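Local coordinates for fatty acyl CoA synthetase FADD13 (FATTY-ACYL-CoA SYNTHETASE) (Mycobacterium tuberculosis, PDB 3R44), which belongs to the ANL superfamily of AMP-binding enzymes, with a large N-terminal part and a smaller C-terminal domain, at residues 58-62 and 63-67; 119-123 and 124-128; 243-247 and 248-252; 408-411 and 412-416. All blocks are in the same frame, centred on the assembly; numbering follows the deposited sequence.

Contact 1. Residues 58-62 and 63-67; sequences DVLTA and LGIAK
A Schellman motif ends helix 46-62 here, and its defining bonds run from Leu60 O and Thr61 O to the residues that leave the helix. Ile65 N donates to Leu60 O at 3.1 Å with an N-H...O angle of 152°, the six-residue closure of the motif. Inside it, Gly64 N reaches Thr61 O at 3.0 Å. Gly64 carries a positive phi (100°), a backbone conformation in which a side chain is disfavoured, and there the chain reverses. Leu63 N still makes a helical bond to Val59 O at 3.3 Å, and its second bond, to Leu60 O, is weak.

Apolar side chains close the turn on its inner side. Leu60 CB lies 4.0 Å from Ile65 CB, a contact between residues at the two ends of the reversal. Leu63 sends CG beside its own backbone N (chi1 -60°), which lays CD1 against Val59 CG1 at 4.2 Å. Both Leu60 and Ile65 continue inward to Val71 of strand 70-74, while Leu63 and Ile65 meet Val118 of strand 118-121. On the outer side, one water donates to Thr61 OG1 and, at 2.6 Å, to Ile65 O, tying the last helical turn to the departing chain; Thr61 OG1 is also bonded to Ala57 O.

Paired backbone bonds with a hydrophobic contact across the reversal are what a Schellman C-cap combines; here it ends helix 46-62 ahead of strand 70-74 of a parallel sheet.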
# COMPACT_ATOMS: atom_id res chain seq x y z
N ASP A 58 -15.88 18.05 15.47
CA ASP A 58 -16.07 19.10 16.48
C ASP A 58 -14.74 19.44 17.16
O ASP A 58 -14.38 20.63 17.30
CB ASP A 58 -17.16 18.71 17.50
CG ASP A 58 -17.56 19.88 18.44
OD1 ASP A 58 -17.75 21.01 17.92
OD2 ASP A 58 -17.71 19.67 19.67
N VAL A 59 -14.01 18.40 17.53
CA VAL A 59 -12.67 18.55 18.14
C VAL A 59 -11.71 19.23 17.17
O VAL A 59 -11.02 20.18 17.54
CB VAL A 59 -12.08 17.22 18.63
CG1 VAL A 59 -10.58 17.37 19.03
CG2 VAL A 59 -12.93 16.62 19.75
N LEU A 60 -11.67 18.79 15.92
CA LEU A 60 -10.82 19.49 14.98
C LEU A 60 -11.17 20.94 14.71
O LEU A 60 -10.25 21.81 14.65
CB LEU A 60 -10.74 18.72 13.65
CG LEU A 60 -10.17 17.30 13.65
CD1 LEU A 60 -10.49 16.69 12.26
CD2 LEU A 60 -8.65 17.23 13.92
N THR A 61 -12.47 21.24 14.63
CA THR A 61 -12.95 22.60 14.48
C THR A 61 -12.42 23.43 15.65
O THR A 61 -11.94 24.58 15.48
CB THR A 61 -14.47 22.66 14.44
OG1 THR A 61 -14.91 22.09 13.20
CG2 THR A 61 -14.94 24.10 14.50
N ALA A 62 -12.49 22.85 16.84
CA ALA A 62 -12.08 23.57 18.05
C ALA A 62 -10.60 23.99 18.00
O ALA A 62 -10.19 25.01 18.57
CB ALA A 62 -12.36 22.72 19.32
N LEU A 63 -9.80 23.19 17.29
CA LEU A 63 -8.37 23.40 17.13
C LEU A 63 -8.01 24.29 15.95
O LEU A 63 -6.84 24.62 15.76
CB LEU A 63 -7.66 22.04 17.04
CG LEU A 63 -7.81 21.12 18.25
CD1 LEU A 63 -7.25 19.70 17.97
CD2 LEU A 63 -7.14 21.74 19.48
N GLY A 64 -8.98 24.77 15.20
CA GLY A 64 -8.67 25.75 14.17
C GLY A 64 -8.60 25.11 12.81
O GLY A 64 -8.34 25.80 11.82
N ILE A 65 -8.89 23.81 12.74
CA ILE A 65 -8.88 23.13 11.44
C ILE A 65 -10.06 23.59 10.57
O ILE A 65 -11.21 23.62 11.00
CB ILE A 65 -8.85 21.58 11.57
CG1 ILE A 65 -7.53 21.08 12.11
CG2 ILE A 65 -9.24 20.88 10.21
CD1 ILE A 65 -6.27 21.42 11.30
N ALA A 66 -9.74 24.01 9.36
CA ALA A 66 -10.73 24.46 8.40
C ALA A 66 -10.45 23.76 7.11
O ALA A 66 -9.50 22.97 6.99
CB ALA A 66 -10.65 26.00 8.23
N LYS A 67 -11.28 24.04 6.12
CA LYS A 67 -11.13 23.46 4.79
C LYS A 67 -9.71 23.63 4.25
O LYS A 67 -9.15 24.73 4.23
CB LYS A 67 -12.12 24.10 3.80
CG LYS A 67 -12.03 23.53 2.39
CD LYS A 67 -13.01 24.24 1.45
CE LYS A 67 -12.85 23.71 0.02
NZ LYS A 67 -12.41 22.31 0.10
O HOH W 1 -13.83 23.46 10.98

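Contact 2. Residues 119-123 and 124-128; sequences VIYGA and PSAPV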
# COMPACT_ATOMS: atom_id res chain seq x y z
N VAL A 119 -1.16 17.75 14.96
CA VAL A 119 -0.62 16.40 14.97
C VAL A 119 -1.30 15.61 16.06
O VAL A 119 -1.27 16.02 17.23
CB VAL A 119 0.90 16.42 15.17
CG1 VAL A 119 1.44 14.98 15.28
CG2 VAL A 119 1.54 17.22 13.97
N ILE A 120 -1.97 14.53 15.67
CA ILE A 120 -2.64 13.66 16.64
C ILE A 120 -1.84 12.36 16.74
O ILE A 120 -1.66 11.67 15.72
CB ILE A 120 -4.10 13.41 16.26
CG1 ILE A 120 -4.87 14.74 16.17
CG2 ILE A 120 -4.74 12.50 17.35
CD1 ILE A 120 -6.21 14.59 15.69
N TYR A 121 -1.33 12.04 17.93
CA TYR A 121 -0.45 10.90 18.08
C TYR A 121 -0.81 9.94 19.18
O TYR A 121 -1.33 10.30 20.27
CB TYR A 121 0.99 11.34 18.25
CG TYR A 121 1.28 12.09 19.52
CD1 TYR A 121 1.79 11.44 20.65
CD2 TYR A 121 1.03 13.45 19.60
CE1 TYR A 121 2.07 12.15 21.81
CE2 TYR A 121 1.28 14.14 20.76
CZ TYR A 121 1.80 13.51 21.84
OH TYR A 121 2.05 14.29 22.96
N GLY A 122 -0.49 8.69 18.89
CA GLY A 122 -0.75 7.61 19.79
C GLY A 122 0.35 7.50 20.78
O GLY A 122 1.46 8.02 20.58
N ALA A 123 0.06 6.79 21.87
CA ALA A 123 1.03 6.60 22.92
C ALA A 123 2.33 5.90 22.45
O ALA A 123 3.43 6.35 22.82
CB ALA A 123 0.35 5.86 24.17
N PRO A 124 2.22 4.86 21.59
CA PRO A 124 3.46 4.29 21.06
C PRO A 124 4.34 5.29 20.29
O PRO A 124 5.52 5.02 20.12
CB PRO A 124 2.97 3.22 20.10
CG PRO A 124 1.64 2.79 20.70
CD PRO A 124 1.04 4.11 21.11
N SER A 125 3.78 6.38 19.79
CA SER A 125 4.55 7.39 19.06
C SER A 125 5.02 8.55 19.92
O SER A 125 5.71 9.45 19.41
CB SER A 125 3.70 7.96 17.95
OG SER A 125 3.44 6.90 17.04
N ALA A 126 4.70 8.53 21.20
CA ALA A 126 5.15 9.63 22.08
C ALA A 126 6.68 9.88 22.01
O ALA A 126 7.12 11.05 21.95
CB ALA A 126 4.69 9.44 23.50
N PRO A 127 7.50 8.82 21.94
CA PRO A 127 8.92 9.10 21.83
C PRO A 127 9.36 9.83 20.56
O PRO A 127 10.25 10.68 20.64
CB PRO A 127 9.55 7.69 21.88
CG PRO A 127 8.49 6.81 22.45
CD PRO A 127 7.24 7.38 21.93
N VAL A 128 8.77 9.50 19.41
CA VAL A 128 9.05 10.25 18.18
C VAL A 128 8.64 11.71 18.29
O VAL A 128 9.42 12.60 17.93
CB VAL A 128 8.40 9.59 16.90
CG1 VAL A 128 8.12 10.60 15.84
CG2 VAL A 128 9.29 8.46 16.38
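The ring of Tyr121 leans obliquely against the first turn of helix 126-134, with its CD1-CE1 side turned to Ala126. Tyr121 CE1 lies 4.0 Å from Ala126 CA and 4.1 Å from Ala126 CB, so backbone and methyl share the contact. This placement follows from chi1 of 67°, which sets CG between the backbone N and the carbonyl carbon and swings the ring toward the helix start. Tyr121 CB is 4.3 Å from Ser125 CB, and beyond the turn the ring also packs on Ile129.

Beneath the ring the chain bends through Gly122, Ala123 and Pro124. Ser125 N donates to Gly122 O at 2.9 Å, and Ala126 N to Ala123 O at 3.0 Å, the latter the straighter bond with an N-H...O angle of 162°. Both are i to i+3 bonds, consistent with the 3-10 segment at this bend. Ala123 CB abuts Pro124 CD at 3.6 Å on the outer side of the bend, and the proline ring, having no N-H, leaves the turn bonds to Ser125 and Ala126. Ser125 CB sits 3.5 Å from Gly122 O, while the serine side chain faces Leu74 of the neighbouring strand.

Strand 118-121, helix 126-134 and strand 144-147 form a beta-alpha-beta unit in a four-stranded parallel sheet, and this bend is its strand-to-helix connection.

Contact 3. Residues 243-247 and 248-252; sequences PQFDA and TKVWS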
# COMPACT_ATOMS: atom_id res chain seq x y z
N PRO A 243 -5.55 -4.69 15.75
CA PRO A 243 -4.59 -3.60 15.58
C PRO A 243 -3.16 -4.05 15.64
O PRO A 243 -2.35 -3.51 14.86
CB PRO A 243 -4.94 -2.61 16.71
CG PRO A 243 -6.11 -3.10 17.35
CD PRO A 243 -6.50 -4.45 16.83
N GLN A 244 -2.90 -5.10 16.42
CA GLN A 244 -1.60 -5.78 16.46
C GLN A 244 -1.77 -7.22 15.93
O GLN A 244 -2.31 -8.02 16.64
CB GLN A 244 -1.10 -5.86 17.91
N PHE A 245 -1.32 -7.53 14.72
CA PHE A 245 -1.45 -8.88 14.16
C PHE A 245 -0.75 -9.89 15.06
O PHE A 245 0.40 -9.66 15.46
CB PHE A 245 -0.91 -8.98 12.73
CG PHE A 245 -0.91 -10.40 12.19
CD1 PHE A 245 -2.11 -11.02 11.87
CD2 PHE A 245 0.27 -11.12 12.07
CE1 PHE A 245 -2.12 -12.33 11.41
CE2 PHE A 245 0.26 -12.42 11.58
CZ PHE A 245 -0.96 -13.02 11.26
N ASP A 246 -1.45 -10.97 15.41
CA ASP A 246 -0.88 -12.10 16.12
C ASP A 246 -1.39 -13.37 15.48
O ASP A 246 -2.58 -13.67 15.58
CB ASP A 246 -1.33 -12.09 17.59
CG ASP A 246 -0.63 -13.12 18.42
OD1 ASP A 246 -0.12 -14.12 17.87
OD2 ASP A 246 -0.56 -12.94 19.66
N ALA A 247 -0.52 -14.11 14.84
CA ALA A 247 -0.97 -15.28 14.08
C ALA A 247 -1.58 -16.35 14.96
O ALA A 247 -2.42 -17.15 14.52
CB ALA A 247 0.22 -15.89 13.23
N THR A 248 -1.15 -16.39 16.21
CA THR A 248 -1.71 -17.34 17.16
C THR A 248 -3.09 -16.98 17.71
O THR A 248 -3.65 -17.76 18.45
CB THR A 248 -0.77 -17.60 18.36
OG1 THR A 248 -0.68 -16.42 19.17
CG2 THR A 248 0.61 -18.07 17.82
N LYS A 249 -3.58 -15.78 17.40
CA LYS A 249 -4.87 -15.29 17.88
C LYS A 249 -5.85 -15.02 16.73
O LYS A 249 -7.07 -14.85 16.97
CB LYS A 249 -4.71 -13.99 18.68
CG LYS A 249 -3.86 -14.13 19.93
CD LYS A 249 -4.34 -13.17 21.03
CE LYS A 249 -3.51 -13.36 22.31
NZ LYS A 249 -2.42 -12.30 22.27
N VAL A 250 -5.36 -14.97 15.50
CA VAL A 250 -6.21 -14.50 14.39
C VAL A 250 -7.33 -15.45 13.97
O VAL A 250 -8.44 -15.01 13.66
CB VAL A 250 -5.35 -14.04 13.19
CG1 VAL A 250 -4.60 -15.18 12.61
CG2 VAL A 250 -6.18 -13.27 12.10
N TRP A 251 -7.08 -16.76 14.00
CA TRP A 251 -8.12 -17.69 13.56
C TRP A 251 -9.29 -17.66 14.53
O TRP A 251 -10.42 -17.79 14.11
CB TRP A 251 -7.60 -19.12 13.38
CG TRP A 251 -6.77 -19.31 12.12
CD1 TRP A 251 -5.44 -19.53 12.07
CD2 TRP A 251 -7.22 -19.23 10.76
NE1 TRP A 251 -5.02 -19.63 10.77
CE2 TRP A 251 -6.07 -19.41 9.94
CE3 TRP A 251 -8.44 -18.98 10.15
CZ2 TRP A 251 -6.14 -19.41 8.54
CZ3 TRP A 251 -8.51 -18.98 8.75
CH2 TRP A 251 -7.37 -19.18 7.97
N SER A 252 -9.02 -17.55 15.82
CA SER A 252 -10.07 -17.44 16.83
C SER A 252 -10.95 -16.23 16.54
O SER A 252 -12.15 -16.24 16.74
CB SER A 252 -9.46 -17.27 18.23
OG SER A 252 -10.46 -17.29 19.22
O HOH W 2 -4.63 -18.45 15.14
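This is a capped helix start at the surface, where the loop after strand 238-241 enters helix 247-256. Asp246 is the N-cap: its OD1 accepts from Thr248 N at 3.0 Å and from Thr248 OG1 at 2.7 Å. Both donors reach the same face of the carboxylate, roughly 40° out of its plane. The threonine hydroxyl is aimed there by chi1 of 68°, with OG1 lodged between its backbone N and carbonyl carbon.

Asp246 OD2 forms a salt bridge with Lys249 NZ at 3.3 Å, on the anti side and tilted 29° from the carboxylate plane. Lys249 bends at chi2 and chi4, so its chain passes across the carboxylate, Lys249 CG to Asp246 OD2 at 3.5 Å, and Lys249 N bonds Asp246 O at 3.0 Å. Nearby, the Phe245 ring meets Val250 obliquely, CE1 to CG1 at 4.0 Å, and both pack on Met272 of helix 266-274. A water donates to Ala247 O and accepts from Trp251 N.

Three bonds, one from a backbone N-H, restrain the rotation of the Asp246 carboxylate; its negative charge, set at the positive end of the helix dipole and beside a lysine, is probably stabilised.

Contact 4. Residues 408-411 and 412-416; sequences IKDR and LKDMI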
# COMPACT_ATOMS: atom_id res chain seq x y z
N ILE A 408 4.08 -8.16 -13.23
CA ILE A 408 5.09 -7.19 -12.89
C ILE A 408 6.49 -7.80 -12.94
O ILE A 408 6.79 -8.84 -12.32
CB ILE A 408 4.82 -6.53 -11.52
CG1 ILE A 408 3.47 -5.83 -11.50
CG2 ILE A 408 5.96 -5.55 -11.13
CD1 ILE A 408 3.40 -4.54 -12.16
N LYS A 409 7.36 -7.14 -13.66
CA LYS A 409 8.72 -7.64 -13.85
C LYS A 409 9.72 -6.99 -12.94
O LYS A 409 10.66 -7.65 -12.50
CB LYS A 409 9.18 -7.47 -15.30
CG LYS A 409 8.36 -8.22 -16.30
CD LYS A 409 8.39 -9.71 -16.01
CE LYS A 409 7.52 -10.52 -16.97
NZ LYS A 409 8.00 -10.39 -18.40
N ASP A 410 9.56 -5.69 -12.71
CA ASP A 410 10.48 -4.95 -11.84
C ASP A 410 9.78 -3.70 -11.32
O ASP A 410 8.83 -3.21 -11.95
CB ASP A 410 11.71 -4.50 -12.60
CG ASP A 410 12.99 -5.04 -12.03
OD1 ASP A 410 13.08 -5.41 -10.82
OD2 ASP A 410 13.92 -5.13 -12.85
N ARG A 411 10.23 -3.25 -10.17
CA ARG A 411 9.67 -2.08 -9.54
C ARG A 411 10.67 -0.96 -9.64
O ARG A 411 11.89 -1.21 -9.68
CB ARG A 411 9.40 -2.33 -8.08
CG ARG A 411 8.59 -3.57 -7.76
CD ARG A 411 7.23 -3.41 -8.26
NE ARG A 411 6.20 -3.79 -7.30
CZ ARG A 411 5.31 -2.93 -6.77
NH1 ARG A 411 5.35 -1.62 -7.06
NH2 ARG A 411 4.39 -3.39 -5.93
N LEU A 412 10.13 0.25 -9.62
CA LEU A 412 10.92 1.48 -9.64
C LEU A 412 12.00 1.45 -8.58
O LEU A 412 13.14 1.85 -8.84
CB LEU A 412 10.01 2.69 -9.41
CG LEU A 412 10.69 4.08 -9.38
CD1 LEU A 412 11.52 4.18 -10.64
CD2 LEU A 412 9.70 5.17 -9.29
N LYS A 413 11.66 0.94 -7.38
CA LYS A 413 12.61 0.92 -6.25
C LYS A 413 13.89 0.16 -6.50
O LYS A 413 14.88 0.37 -5.81
CB LYS A 413 11.97 0.37 -4.97
CG LYS A 413 11.58 -1.10 -5.08
CD LYS A 413 10.69 -1.59 -3.95
CE LYS A 413 10.39 -3.10 -4.16
NZ LYS A 413 9.81 -3.73 -2.93
N ASP A 414 13.86 -0.77 -7.44
CA ASP A 414 14.99 -1.60 -7.76
C ASP A 414 15.72 -1.17 -9.02
O ASP A 414 16.78 -1.69 -9.35
CB ASP A 414 14.52 -3.06 -7.88
CG ASP A 414 14.02 -3.63 -6.53
OD1 ASP A 414 14.55 -3.25 -5.45
OD2 ASP A 414 13.07 -4.44 -6.54
N MET A 415 15.20 -0.15 -9.68
CA MET A 415 15.83 0.37 -10.88
C MET A 415 17.23 0.93 -10.56
O MET A 415 17.48 1.45 -9.46
CB MET A 415 14.96 1.47 -11.50
CG MET A 415 15.51 1.93 -12.84
SD MET A 415 14.54 3.30 -13.53
CE MET A 415 15.06 4.72 -12.53
N ILE A 416 18.17 0.75 -11.48
CA ILE A 416 19.57 1.16 -11.30
C ILE A 416 19.83 2.35 -12.20
O ILE A 416 19.44 2.34 -13.36
CB ILE A 416 20.55 -0.03 -11.58
CG1 ILE A 416 20.18 -1.23 -10.69
CG2 ILE A 416 22.01 0.40 -11.32
CD1 ILE A 416 20.73 -2.61 -11.10
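Arg411 O and Asp414 N join at 3.0 Å to close a short 3-10 turn just after strand 406-410, with an N-H...O angle of 155°. Within the turn, Met415 N follows with a bond to Leu412 O, so two successive i to i+3 closures carry the chain away from the strand. Arg411 N, buried by the turn, has no partner in the model.

Around this bond two pairs of side chains meet. Arg411 and Lys413 cross at a slant through their aliphatic parts, Arg411 CB to Lys413 CG at 3.9 Å and Arg411 CG to Lys413 CE at 4.1 Å. Lys413 places its CG between the backbone N and the carbonyl carbon (chi1 66°) and then runs extended, which lays its methylenes by the arginine. Arg411 bends at chi2 and chi3, and its NH1 forms a salt bridge with Asp396. That same aspartate accepts from Leu412 N, bracing the start of the turn from the paired strand's beginning.

Further out, Asp410 and Asp414 approach nearly at a right angle. Each has its own outside partner: Asp410 OD2 takes the N-H of Ala426 at the start of helix 425-432, and Asp414 OD1 pairs with Arg508, which probably offsets the likeness of charge. A classic beta bulge, where Lys409 and Asp410 are set together against Ile397 of the partner strand, precedes the turn. Asp410 OD1 lies 4.0 Å from Asp414 CB, while the nearest pair of carboxylate oxygens, Asp410 OD1 and Asp414 OD2, stays 4.4 Å apart.

All four contacts are local turns where a helix or strand ends or begins. Contacts 1 and 2 are partly buried and belong to the region of one four-stranded parallel sheet: contact 2 includes its strand 118-121, contact 1 ends a helix packed against it. They touch directly, Leu60 CD2 to Ile120 CD1 at 4.0 Å, and rely on backbone bonds plus apolar side chains. Contacts 3 and 4 lie at the surface and use charge: a carboxylate caps a helix in 243-252, whereas in 408-416 Asp410, Arg411 and Asp414 have their polar partners outside the turn. Contact 1 closes a helix and contact 3 opens one. The centres of contacts 1 and 4 are about 42 Å apart.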